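Local coordinates for IroE-like serine hydrolase (Shewanella oneidensis, PDB 3GFF), which probably hydrolyses ester bonds, as a putative serine hydrolase of the esterase D family with an alpha/beta-hydrolase fold, at residues 153-158 with 195-200; 225-228 with 234-237; 161-166 with 289-294; 147-152 with 172-177; 45-50 with 123-128. All coordinates share one frame; numbering follows the deposited sequence.

Contact 1. Residues 153-158 with 195-200; sequences EALRTD and KQLFMA
L155 meets K195 and L197 through aliphatic carbon alone, so no flat group lies between these three; the flat pairing of this contact is inside the helix, where the R156 guanidinium has the E153 carboxylate at its edge and in its plane. R156 grips E153 side-on with two nitrogens. NE binds OE1 of E153 at 2.9 Å. NH2 of R156 reaches OE2 of E153 at 3.2 Å. Both oxygens are met on their syn sides, somewhat out of the carboxylate plane. Y179 OH also binds E153 OE1.

Across the contact, L155 divides its two methyl groups. Its CG lies anti to the backbone N (chi1 -171°), which brings both methyls within contact of the strand. CD1 rests on CB of K195 at 3.9 Å, the two side chains running past each other in opposite directions. CD2 of L155 touches CD2 of L197 at 4.2 Å, and here the two side chains cross at about a right angle.

The helix ends beside this contact in a Schellman motif, with D158 at positive phi as its C-prime residue. T157 N and OG1 reach E153 O from opposite faces of its plane. The main partner of K195 NZ is F162 O. A water also joins NZ to D158 O, its oxygen 3.1 Å from NZ of K195.

Helix 146-156 packs on the parallel part of the mixed sheet, against strands 164-168 and 195-201. Y165 of strand 164-168 packs against both L155 and L197, and helix 215-230 covers L197 through L227.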
# COMPACT_ATOMS: atom_id res chain seq x y z
N GLU A 153 -11.74 1.67 -22.86
CA GLU A 153 -12.21 2.47 -23.99
C GLU A 153 -11.07 3.31 -24.63
O GLU A 153 -10.96 3.43 -25.84
CB GLU A 153 -13.39 3.33 -23.53
CG GLU A 153 -14.13 4.05 -24.63
CD GLU A 153 -14.81 3.13 -25.62
OE1 GLU A 153 -14.76 1.87 -25.48
OE2 GLU A 153 -15.39 3.66 -26.57
N ALA A 154 -10.18 3.85 -23.81
CA ALA A 154 -9.01 4.57 -24.28
C ALA A 154 -8.20 3.62 -25.17
O ALA A 154 -7.86 3.97 -26.29
CB ALA A 154 -8.17 5.09 -23.09
N LEU A 155 -7.95 2.40 -24.67
CA LEU A 155 -7.26 1.38 -25.45
C LEU A 155 -8.13 1.05 -26.67
O LEU A 155 -7.67 1.18 -27.80
CB LEU A 155 -6.93 0.13 -24.60
CG LEU A 155 -6.03 -1.01 -25.15
CD1 LEU A 155 -4.57 -0.60 -25.30
CD2 LEU A 155 -6.11 -2.29 -24.22
N ARG A 156 -9.40 0.73 -26.45
CA ARG A 156 -10.28 0.35 -27.55
C ARG A 156 -10.32 1.35 -28.71
O ARG A 156 -10.38 0.94 -29.89
CB ARG A 156 -11.73 0.10 -27.08
CG ARG A 156 -12.55 -0.70 -28.12
CD ARG A 156 -14.05 -0.74 -27.80
NE ARG A 156 -14.66 0.55 -28.06
CZ ARG A 156 -15.15 0.95 -29.24
NH1 ARG A 156 -15.15 0.15 -30.30
NH2 ARG A 156 -15.67 2.17 -29.35
N THR A 157 -10.31 2.65 -28.39
CA THR A 157 -10.41 3.70 -29.40
C THR A 157 -9.07 4.38 -29.79
O THR A 157 -9.05 5.49 -30.32
CB THR A 157 -11.44 4.74 -28.93
OG1 THR A 157 -11.00 5.33 -27.70
CG2 THR A 157 -12.76 4.06 -28.70
N ASP A 158 -7.97 3.69 -29.52
CA ASP A 158 -6.61 4.08 -29.89
C ASP A 158 -6.19 5.50 -29.49
O ASP A 158 -5.46 6.14 -30.22
CB ASP A 158 -6.44 3.84 -31.39
CG ASP A 158 -6.80 2.40 -31.76
OD1 ASP A 158 -7.04 1.62 -30.83
OD2 ASP A 158 -6.85 2.05 -32.95
N LYS A 195 1.44 -0.59 -26.96
CA LYS A 195 0.65 -0.30 -25.80
C LYS A 195 0.95 -1.31 -24.71
O LYS A 195 1.60 -2.33 -24.95
CB LYS A 195 -0.83 -0.32 -26.17
CG LYS A 195 -1.19 0.65 -27.31
CD LYS A 195 -1.08 2.09 -26.86
CE LYS A 195 -1.43 3.05 -27.95
NZ LYS A 195 -1.47 4.44 -27.44
N GLN A 196 0.53 -0.95 -23.50
CA GLN A 196 0.65 -1.76 -22.28
C GLN A 196 -0.64 -1.73 -21.48
O GLN A 196 -1.25 -0.70 -21.33
CB GLN A 196 1.84 -1.33 -21.42
CG GLN A 196 3.21 -1.82 -22.01
CD GLN A 196 4.42 -1.27 -21.25
OE1 GLN A 196 4.91 -0.20 -21.55
NE2 GLN A 196 4.95 -2.04 -20.32
N LEU A 197 -1.04 -2.90 -21.00
CA LEU A 197 -2.24 -3.09 -20.20
C LEU A 197 -1.90 -4.04 -19.04
O LEU A 197 -1.28 -5.09 -19.24
CB LEU A 197 -3.39 -3.70 -21.02
CG LEU A 197 -4.62 -4.10 -20.18
CD1 LEU A 197 -5.37 -2.88 -19.60
CD2 LEU A 197 -5.55 -4.95 -21.02
N PHE A 198 -2.28 -3.64 -17.84
CA PHE A 198 -2.18 -4.49 -16.64
C PHE A 198 -3.58 -4.60 -16.12
O PHE A 198 -4.26 -3.58 -15.95
CB PHE A 198 -1.25 -3.88 -15.58
CG PHE A 198 -1.31 -4.59 -14.23
CD1 PHE A 198 -0.51 -5.69 -13.97
CD2 PHE A 198 -2.15 -4.12 -13.23
CE1 PHE A 198 -0.55 -6.33 -12.75
CE2 PHE A 198 -2.20 -4.74 -12.01
CZ PHE A 198 -1.39 -5.87 -11.77
N MSE A 199 -4.04 -5.82 -15.87
CA MSE A 199 -5.34 -6.03 -15.22
C MSE A 199 -5.19 -6.63 -13.81
O MSE A 199 -4.47 -7.63 -13.63
CB MSE A 199 -6.24 -6.98 -16.04
CG MSE A 199 -6.73 -6.41 -17.33
SE MSE A 199 -7.68 -7.70 -18.39
CE MSE A 199 -9.13 -8.14 -17.12
N ALA A 200 -5.86 -6.03 -12.83
CA ALA A 200 -5.92 -6.60 -11.48
C ALA A 200 -7.30 -7.22 -11.45
O ALA A 200 -8.25 -6.59 -11.93
CB ALA A 200 -5.81 -5.52 -10.36
O HOH W 1 -2.57 5.45 -30.11

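Contact 2. Residues 225-228 with 234-237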
# COMPACT_ATOMS: atom_id res chain seq x y z
N ASP A 225 -7.81 -14.22 -19.98
CA ASP A 225 -7.49 -15.49 -20.67
C ASP A 225 -7.53 -15.28 -22.17
O ASP A 225 -6.66 -15.77 -22.88
CB ASP A 225 -8.43 -16.64 -20.28
CG ASP A 225 -8.09 -17.25 -18.92
OD1 ASP A 225 -7.09 -16.81 -18.29
OD2 ASP A 225 -8.82 -18.19 -18.47
N LYS A 226 -8.51 -14.51 -22.66
CA LYS A 226 -8.61 -14.22 -24.09
C LYS A 226 -7.44 -13.38 -24.56
O LYS A 226 -6.84 -13.69 -25.60
CB LYS A 226 -9.95 -13.59 -24.47
CG LYS A 226 -10.10 -13.27 -25.95
CD LYS A 226 -11.48 -12.73 -26.29
CE LYS A 226 -12.44 -13.82 -26.58
NZ LYS A 226 -12.12 -14.40 -27.93
N LEU A 227 -7.08 -12.35 -23.80
CA LEU A 227 -5.93 -11.52 -24.15
C LEU A 227 -4.61 -12.35 -24.18
O LEU A 227 -3.76 -12.16 -25.05
CB LEU A 227 -5.79 -10.34 -23.19
CG LEU A 227 -6.65 -9.09 -23.39
CD1 LEU A 227 -6.61 -8.27 -22.19
CD2 LEU A 227 -6.17 -8.27 -24.58
N THR A 228 -4.47 -13.26 -23.23
CA THR A 228 -3.27 -14.08 -23.11
C THR A 228 -3.16 -15.04 -24.28
O THR A 228 -2.12 -15.10 -24.93
CB THR A 228 -3.27 -14.90 -21.77
OG1 THR A 228 -3.30 -13.99 -20.66
CG2 THR A 228 -2.03 -15.81 -21.68
N GLY A 234 1.76 -5.89 -30.57
CA GLY A 234 1.91 -4.55 -30.06
C GLY A 234 1.39 -4.18 -28.69
O GLY A 234 1.41 -3.00 -28.35
N LEU A 235 0.90 -5.18 -27.94
CA LEU A 235 0.40 -4.98 -26.60
C LEU A 235 1.13 -5.86 -25.57
O LEU A 235 1.09 -7.10 -25.67
CB LEU A 235 -1.08 -5.33 -26.51
CG LEU A 235 -1.80 -5.14 -25.17
CD1 LEU A 235 -2.06 -3.69 -24.82
CD2 LEU A 235 -3.13 -5.94 -25.19
N GLY A 236 1.77 -5.20 -24.61
CA GLY A 236 2.40 -5.88 -23.45
C GLY A 236 1.26 -6.00 -22.45
O GLY A 236 0.67 -5.00 -22.04
N PHE A 237 0.92 -7.23 -22.07
CA PHE A 237 -0.20 -7.48 -21.21
C PHE A 237 0.17 -8.32 -20.03
O PHE A 237 0.99 -9.27 -20.12
CB PHE A 237 -1.31 -8.20 -22.00
CG PHE A 237 -2.46 -8.69 -21.15
CD1 PHE A 237 -3.31 -7.79 -20.53
CD2 PHE A 237 -2.72 -10.04 -21.01
CE1 PHE A 237 -4.33 -8.23 -19.73
CE2 PHE A 237 -3.77 -10.50 -20.23
CZ PHE A 237 -4.57 -9.60 -19.59
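L227 of helix 215-230 lies over the ring of F237 and also touches L235. Its CB begins the contact, 3.6 Å from CE2 of F237. CG then turns beside the backbone N (chi1 -81°) and places its two methyls on different partners. CD1 sits over one face of the F237 ring in a CH-pi contact, 3.7 Å from the centroid. It is offset toward the rim, and its nearest ring atom is CE1 of F237 at 3.4 Å. CD2 of L227 goes to the other partner, CD2 of L235, at 3.9 Å.

T228 approaches the same ring differently. Its OG1 lies at the edge, in the ring plane, 3.5 Å from CE2 of F237. That hydroxyl is hydrogen-bonded to A224 O one helical turn back, so the ring is only its neighbour.

The helix and strand 235-241 follow each other in the chain, and this strand is the outermost of the sheet within the chain at this end. L197 and M199 of the adjoining strand also touch F237. With an alanine at F237 the ring under L227 CD1 is gone, and a gap between helix and strand would probably open.

No hydrogen bond or salt bridge crosses here. The helix is held to the sheet edge by leucine methyls against an aromatic face and another leucine, which implies dispersion and the hydrophobic effect as the main forces.

Contact 3. Residues 161-166 with 289-294; sequences LFSAYL and ERFGHK
S163 OG stands between its backbone N and carbonyl carbon (chi1 51°), while the ring of F291 swings beside its own backbone N (chi1 -75°), and these two torsions bring the hydroxyl to the ring. OG comes in at the edge, in the ring plane. It lies 3.6 Å from CD2 of F291. This is a polar atom against the aromatic C-H rim and is not a hydrogen bond. CB of S163 lies 3.8 Å from the backbone O of F291.

H293 adds a looser contact from the exposed side. Its CD2 lies 4.5 Å from CB of S163, which sits near the plane of the imidazole at its edge. NE2 of H293 binds a water at 2.7 Å. That water is also close to L161 O, but the second bond is weak.

G292 lets the chain turn between F291 and H293. It has positive phi and is the first residue to leave helical geometry. Inside the fold, F291 is also touched by I138 and Q196, which belong to the strands on either side of strand 164-168. S163 itself is tied by backbone hydrogen bonding to N139.

The contact therefore joins the C-terminal part of helix 277-291 to the start of strand 164-168. It lies at the N-terminal end of the parallel strands. In the alpha/beta-hydrolase fold the catalytic residues are carried on loops at the other, C-terminal end, so this is a packing site remote from them.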
# COMPACT_ATOMS: atom_id res chain seq x y z
N LEU A 161 -2.65 9.72 -26.45
CA LEU A 161 -2.06 10.30 -25.25
C LEU A 161 -1.38 9.28 -24.31
O LEU A 161 -0.29 9.56 -23.78
CB LEU A 161 -3.15 11.00 -24.43
CG LEU A 161 -2.75 11.65 -23.10
CD1 LEU A 161 -1.73 12.80 -23.34
CD2 LEU A 161 -3.95 12.18 -22.29
N PHE A 162 -2.04 8.14 -24.09
CA PHE A 162 -1.59 7.17 -23.10
C PHE A 162 -0.83 5.99 -23.71
O PHE A 162 -1.27 5.46 -24.71
CB PHE A 162 -2.78 6.58 -22.30
CG PHE A 162 -3.62 7.59 -21.58
CD1 PHE A 162 -3.16 8.21 -20.45
CD2 PHE A 162 -4.91 7.87 -22.01
CE1 PHE A 162 -3.97 9.14 -19.75
CE2 PHE A 162 -5.72 8.80 -21.32
CZ PHE A 162 -5.24 9.42 -20.19
N SER A 163 0.28 5.58 -23.10
CA SER A 163 1.02 4.38 -23.55
C SER A 163 0.76 3.16 -22.66
O SER A 163 1.00 2.01 -23.07
CB SER A 163 2.53 4.64 -23.61
OG SER A 163 2.99 5.20 -22.39
N ALA A 164 0.26 3.41 -21.47
CA ALA A 164 0.07 2.35 -20.46
C ALA A 164 -1.20 2.55 -19.71
O ALA A 164 -1.55 3.69 -19.33
CB ALA A 164 1.27 2.32 -19.43
N TYR A 165 -1.84 1.43 -19.40
CA TYR A 165 -3.09 1.43 -18.66
C TYR A 165 -3.07 0.40 -17.53
O TYR A 165 -2.57 -0.73 -17.68
CB TYR A 165 -4.25 1.08 -19.60
CG TYR A 165 -4.44 2.00 -20.79
CD1 TYR A 165 -5.19 3.15 -20.66
CD2 TYR A 165 -3.89 1.72 -22.03
CE1 TYR A 165 -5.37 4.01 -21.72
CE2 TYR A 165 -4.11 2.57 -23.12
CZ TYR A 165 -4.85 3.72 -22.94
OH TYR A 165 -5.11 4.63 -23.94
N LEU A 166 -3.65 0.81 -16.42
CA LEU A 166 -3.86 -0.00 -15.26
C LEU A 166 -5.35 -0.09 -15.11
O LEU A 166 -5.99 0.94 -14.83
CB LEU A 166 -3.21 0.56 -13.99
CG LEU A 166 -1.79 0.03 -13.73
CD1 LEU A 166 -0.81 0.58 -14.74
CD2 LEU A 166 -1.35 0.28 -12.28
N GLU A 289 11.29 1.09 -27.15
CA GLU A 289 10.57 0.36 -28.15
C GLU A 289 9.25 -0.17 -27.54
O GLU A 289 8.23 -0.22 -28.24
CB GLU A 289 11.48 -0.72 -28.76
CG GLU A 289 12.72 -0.08 -29.46
CD GLU A 289 13.61 -1.03 -30.29
OE1 GLU A 289 13.75 -2.23 -29.92
OE2 GLU A 289 14.21 -0.54 -31.30
N ARG A 290 9.27 -0.51 -26.25
CA ARG A 290 8.10 -1.05 -25.54
C ARG A 290 7.03 0.03 -25.34
O ARG A 290 5.83 -0.19 -25.60
CB ARG A 290 8.53 -1.64 -24.17
CG ARG A 290 7.43 -2.39 -23.38
CD ARG A 290 7.86 -2.75 -21.97
NE ARG A 290 9.00 -3.65 -21.98
CZ ARG A 290 9.75 -3.99 -20.91
NH1 ARG A 290 9.49 -3.53 -19.69
NH2 ARG A 290 10.78 -4.81 -21.08
N PHE A 291 7.45 1.22 -24.92
CA PHE A 291 6.52 2.35 -24.74
C PHE A 291 6.17 3.08 -26.06
O PHE A 291 5.32 3.95 -26.08
CB PHE A 291 7.06 3.35 -23.69
CG PHE A 291 6.95 2.87 -22.25
CD1 PHE A 291 7.87 1.99 -21.71
CD2 PHE A 291 5.93 3.35 -21.41
CE1 PHE A 291 7.78 1.57 -20.40
CE2 PHE A 291 5.81 2.91 -20.10
CZ PHE A 291 6.75 2.04 -19.58
N GLY A 292 6.80 2.70 -27.17
CA GLY A 292 6.55 3.39 -28.44
C GLY A 292 6.93 4.87 -28.40
O GLY A 292 6.52 5.63 -29.25
N HIS A 293 7.73 5.25 -27.41
CA HIS A 293 8.20 6.62 -27.24
C HIS A 293 9.56 6.58 -26.54
O HIS A 293 9.82 5.65 -25.79
CB HIS A 293 7.24 7.44 -26.37
CG HIS A 293 5.88 7.64 -26.97
ND1 HIS A 293 5.67 8.36 -28.13
CD2 HIS A 293 4.66 7.27 -26.53
CE1 HIS A 293 4.37 8.40 -28.38
NE2 HIS A 293 3.74 7.75 -27.42
N LYS A 294 10.41 7.57 -26.80
CA LYS A 294 11.72 7.71 -26.16
C LYS A 294 11.66 7.64 -24.63
O LYS A 294 10.90 8.37 -24.00
CB LYS A 294 12.41 9.03 -26.58
CG LYS A 294 13.58 9.43 -25.68
CD LYS A 294 14.32 10.64 -26.20
CE LYS A 294 15.36 10.26 -27.23
NZ LYS A 294 16.50 9.53 -26.59
O HOH W 2 1.57 7.76 -25.78

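Contact 4. Residues 147-152 with 172-177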
# COMPACT_ATOMS: atom_id res chain seq x y z
N GLY A 147 -14.01 3.20 -13.51
CA GLY A 147 -12.84 3.89 -14.10
C GLY A 147 -12.00 2.93 -14.95
O GLY A 147 -11.28 3.34 -15.87
N GLY A 148 -12.05 1.63 -14.64
CA GLY A 148 -11.38 0.61 -15.44
C GLY A 148 -11.92 0.57 -16.87
O GLY A 148 -11.20 0.24 -17.78
N LEU A 149 -13.20 0.92 -17.04
CA LEU A 149 -13.87 0.94 -18.33
C LEU A 149 -13.36 2.08 -19.17
O LEU A 149 -13.39 1.98 -20.38
CB LEU A 149 -15.40 1.08 -18.19
CG LEU A 149 -16.16 -0.10 -17.63
CD1 LEU A 149 -17.57 0.30 -17.26
CD2 LEU A 149 -16.14 -1.24 -18.67
N VAL A 150 -12.92 3.17 -18.52
CA VAL A 150 -12.32 4.32 -19.21
C VAL A 150 -10.99 3.88 -19.83
O VAL A 150 -10.69 4.20 -21.00
CB VAL A 150 -12.09 5.50 -18.27
CG1 VAL A 150 -11.35 6.62 -19.01
CG2 VAL A 150 -13.41 5.99 -17.67
N ALA A 151 -10.18 3.17 -19.04
CA ALA A 151 -8.92 2.57 -19.52
C ALA A 151 -9.20 1.69 -20.73
O ALA A 151 -8.57 1.86 -21.76
CB ALA A 151 -8.23 1.76 -18.42
N MSE A 152 -10.20 0.81 -20.63
CA MSE A 152 -10.52 -0.11 -21.75
C MSE A 152 -10.90 0.64 -23.01
O MSE A 152 -10.48 0.27 -24.09
CB MSE A 152 -11.66 -1.08 -21.37
CG MSE A 152 -11.32 -2.11 -20.28
SE MSE A 152 -9.60 -3.03 -20.58
CE MSE A 152 -9.63 -4.36 -19.24
N LEU A 172 -16.55 -4.79 -16.23
CA LEU A 172 -16.89 -5.30 -17.56
C LEU A 172 -18.34 -5.77 -17.64
O LEU A 172 -18.88 -5.93 -18.74
CB LEU A 172 -15.94 -6.47 -17.97
CG LEU A 172 -14.45 -6.14 -18.19
CD1 LEU A 172 -13.59 -7.42 -18.54
CD2 LEU A 172 -14.32 -5.15 -19.32
N TRP A 173 -18.97 -6.03 -16.50
CA TRP A 173 -20.38 -6.38 -16.47
C TRP A 173 -21.27 -5.24 -17.03
O TRP A 173 -22.41 -5.48 -17.52
CB TRP A 173 -20.82 -6.75 -15.06
CG TRP A 173 -20.66 -5.64 -14.08
CD1 TRP A 173 -19.61 -5.45 -13.25
CD2 TRP A 173 -21.55 -4.53 -13.87
NE1 TRP A 173 -19.80 -4.31 -12.50
CE2 TRP A 173 -20.97 -3.72 -12.87
CE3 TRP A 173 -22.78 -4.15 -14.42
CZ2 TRP A 173 -21.58 -2.56 -12.41
CZ3 TRP A 173 -23.37 -2.98 -13.98
CH2 TRP A 173 -22.77 -2.20 -12.97
N PHE A 174 -20.75 -4.01 -17.04
CA PHE A 174 -21.57 -2.91 -17.49
C PHE A 174 -21.94 -3.10 -18.95
O PHE A 174 -21.08 -3.32 -19.80
CB PHE A 174 -20.93 -1.56 -17.24
CG PHE A 174 -21.78 -0.43 -17.72
CD1 PHE A 174 -22.83 0.02 -16.96
CD2 PHE A 174 -21.60 0.09 -18.97
CE1 PHE A 174 -23.65 1.01 -17.42
CE2 PHE A 174 -22.41 1.10 -19.43
CZ PHE A 174 -23.43 1.57 -18.65
N ASP A 175 -23.25 -3.04 -19.22
CA ASP A 175 -23.80 -3.19 -20.56
C ASP A 175 -23.25 -4.42 -21.25
O ASP A 175 -22.98 -4.39 -22.45
CB ASP A 175 -23.57 -1.91 -21.38
CG ASP A 175 -24.28 -1.93 -22.73
OD1 ASP A 175 -25.25 -2.69 -22.89
OD2 ASP A 175 -23.89 -1.18 -23.65
N SER A 176 -23.10 -5.50 -20.48
CA SER A 176 -22.71 -6.82 -20.99
C SER A 176 -23.96 -7.57 -21.48
O SER A 176 -25.02 -7.52 -20.82
CB SER A 176 -22.01 -7.67 -19.94
OG SER A 176 -22.79 -7.78 -18.75
N PRO A 177 -23.80 -8.36 -22.57
CA PRO A 177 -22.56 -8.65 -23.31
C PRO A 177 -22.08 -7.64 -24.36
O PRO A 177 -20.99 -7.79 -24.89
CB PRO A 177 -22.91 -9.98 -24.02
CG PRO A 177 -24.35 -9.87 -24.30
CD PRO A 177 -24.95 -9.06 -23.17
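L149 and L172 bring the two backbones nearest, with CA atoms 7.0 Å apart, where helix 146-156 faces a loop that forms a type II beta turn from W173 to S176. L149 carries the contact. Its CG lies beside the backbone N (chi1 -70°), and its two methyls separate onto different residues of the loop. CD1 of L149 touches CB of F174 at 3.8 Å, with the side chains crossing at about a right angle. CD2 turns to L172 and lies 4.3 Å from its CA. The leucine methyls also meet, more loosely. One helical turn on, the selenomethionine M152 places its CG 4.4 Å from CD2 of L172.

The turn is held by S176. Its N binds W173 O at 3.0 Å. Its OG binds W173 O as well, at 2.6 Å, and both donors come from the same face of the carbonyl. Y215 OH is a further partner of the S176 hydroxyl. The loop is packed from elsewhere too: W173 meets the rings of F146 and H216 nearly at right angles, and F223 of helix 215-230 touches M152 and L172.

G147 fits the last position of a GxSxG nucleophile elbow, the probable site of the catalytic serine. L149 lies near the likely Ser-His-Asp triad without touching it.

No polar bond crosses between helix and loop. The two bonds to W173 O are internal to the turn, and Y215 adds one from helix 215-230. Between these two segments the contact is apolar, buried hydrocarbon on both sides.

Contact 5. Residues 45-50 with 123-128; sequences VVYLLD and KELAPS
Y47 reaches from strand 43-48 of the alpha/beta-hydrolase sheet to L125 and A126 of helix 114-132, which packs on one side of that sheet. The tyrosine ring lies beside its backbone N, with CG anti to the carbonyl carbon (chi1 -72°). This aims the phenol at the helix. L125 differs: its CG is anti to the backbone N (chi1 -173°), and the leucine runs back past the ring in the opposite direction. CD2 of L125 therefore meets the ring at its edge, near its plane, 4.2 Å from CE2 of Y47.

A126 receives the end of the ring. Its methyl approaches obliquely, and the nearest touch is OH of Y47 to CB of A126 at 3.3 Å. The helix is irregular here. It has a wider pi-type turn at 123-125 and is kinked at P127, whose N has no bond to the turn before.

I129, a turn further along the helix, also touches Y47, and V79 of a neighbouring strand packs beside it. L161 touches A126 from a loop. At its tip, the hydroxyl OH of Y47 lies against the helix backbone as well as the methyl, 3.4 Å from CA of A126.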
# COMPACT_ATOMS: atom_id res chain seq x y z
N VAL A 45 3.60 11.12 -16.40
CA VAL A 45 2.42 11.59 -15.71
C VAL A 45 1.50 10.40 -15.49
O VAL A 45 1.14 9.70 -16.45
CB VAL A 45 1.67 12.69 -16.48
CG1 VAL A 45 0.46 13.26 -15.62
CG2 VAL A 45 2.63 13.82 -16.90
N VAL A 46 1.14 10.18 -14.23
CA VAL A 46 0.22 9.09 -13.88
C VAL A 46 -1.11 9.75 -13.56
O VAL A 46 -1.27 10.48 -12.58
CB VAL A 46 0.76 8.16 -12.73
CG1 VAL A 46 -0.26 7.11 -12.37
CG2 VAL A 46 2.07 7.42 -13.17
N TYR A 47 -2.07 9.52 -14.44
CA TYR A 47 -3.44 10.05 -14.24
C TYR A 47 -4.29 9.04 -13.48
O TYR A 47 -4.45 7.93 -13.94
CB TYR A 47 -4.09 10.33 -15.59
CG TYR A 47 -3.54 11.54 -16.33
CD1 TYR A 47 -2.44 11.43 -17.16
CD2 TYR A 47 -4.19 12.78 -16.28
CE1 TYR A 47 -1.97 12.48 -17.87
CE2 TYR A 47 -3.72 13.85 -16.97
CZ TYR A 47 -2.60 13.70 -17.77
OH TYR A 47 -2.09 14.73 -18.51
N LEU A 48 -4.82 9.43 -12.32
CA LEU A 48 -5.66 8.56 -11.50
C LEU A 48 -7.14 9.02 -11.58
O LEU A 48 -7.45 10.18 -11.26
CB LEU A 48 -5.22 8.60 -10.03
CG LEU A 48 -3.73 8.40 -9.71
CD1 LEU A 48 -3.53 8.64 -8.22
CD2 LEU A 48 -3.20 6.97 -10.16
N LEU A 49 -8.02 8.12 -12.04
CA LEU A 49 -9.46 8.36 -12.05
C LEU A 49 -10.01 8.16 -10.64
O LEU A 49 -9.30 7.61 -9.79
CB LEU A 49 -10.15 7.43 -13.03
CG LEU A 49 -9.72 7.59 -14.49
CD1 LEU A 49 -10.54 6.69 -15.38
CD2 LEU A 49 -9.81 9.04 -14.93
N ASP A 50 -11.26 8.58 -10.42
CA ASP A 50 -11.91 8.54 -9.11
C ASP A 50 -11.07 9.22 -8.07
O ASP A 50 -10.95 8.74 -6.95
CB ASP A 50 -12.22 7.10 -8.68
CG ASP A 50 -13.35 6.52 -9.44
OD1 ASP A 50 -14.37 7.24 -9.59
OD2 ASP A 50 -13.22 5.36 -9.89
N LYS A 123 -8.03 16.90 -25.00
CA LYS A 123 -8.19 18.18 -25.64
C LYS A 123 -8.06 19.34 -24.66
O LYS A 123 -7.66 20.41 -25.06
CB LYS A 123 -9.51 18.24 -26.42
CG LYS A 123 -9.62 17.18 -27.52
CD LYS A 123 -8.68 17.44 -28.69
CE LYS A 123 -9.01 16.51 -29.91
NZ LYS A 123 -8.12 16.76 -31.10
N GLU A 124 -8.36 19.10 -23.38
CA GLU A 124 -8.29 20.16 -22.37
C GLU A 124 -7.35 19.88 -21.21
O GLU A 124 -6.37 20.61 -21.02
CB GLU A 124 -9.69 20.45 -21.87
CG GLU A 124 -10.66 20.87 -22.96
CD GLU A 124 -12.10 20.99 -22.51
OE1 GLU A 124 -12.54 20.22 -21.63
OE2 GLU A 124 -12.82 21.83 -23.04
N LEU A 125 -7.61 18.83 -20.44
CA LEU A 125 -6.77 18.58 -19.26
C LEU A 125 -5.26 18.32 -19.56
O LEU A 125 -4.41 19.06 -19.05
CB LEU A 125 -7.37 17.48 -18.38
CG LEU A 125 -6.68 17.23 -17.02
CD1 LEU A 125 -6.75 18.43 -16.09
CD2 LEU A 125 -7.26 15.99 -16.32
N ALA A 126 -4.92 17.32 -20.37
CA ALA A 126 -3.50 17.05 -20.60
C ALA A 126 -2.72 18.27 -21.18
O ALA A 126 -1.65 18.65 -20.69
CB ALA A 126 -3.28 15.74 -21.40
N PRO A 127 -3.24 18.90 -22.23
CA PRO A 127 -2.50 20.07 -22.70
C PRO A 127 -2.22 21.11 -21.61
O PRO A 127 -1.17 21.76 -21.62
CB PRO A 127 -3.44 20.65 -23.78
CG PRO A 127 -4.27 19.51 -24.22
CD PRO A 127 -4.39 18.56 -23.08
N SER A 128 -3.16 21.29 -20.68
CA SER A 128 -3.04 22.28 -19.60
C SER A 128 -1.93 21.91 -18.60
O SER A 128 -1.13 22.76 -18.21
CB SER A 128 -4.39 22.43 -18.88
OG SER A 128 -4.27 23.33 -17.81

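In the fold
Four of the five contacts have a segment on the mixed sheet of the alpha/beta-hydrolase fold; contact 4 uses a helix that packs on it. Along the chain contact 5 closes first; contacts 4, 1 and 3 then interleave, and contact 2 is nested inside the long loop that contact 3 closes. Contacts 1 and 4 share helix 146-156, with centres about 11 Å apart. Contacts 1 and 2 use neighbouring strands 195-201 and 235-241, and contact 3 adjoins contact 1 through strand 164-168. Contact 5 is about 25 Å from contact 2 between centres, on the opposite side of the chain's centre. Contacts 1, 2, 3 and 5 join helices to strands; contact 4 joins helix 146-156 to a loop near the probable active site.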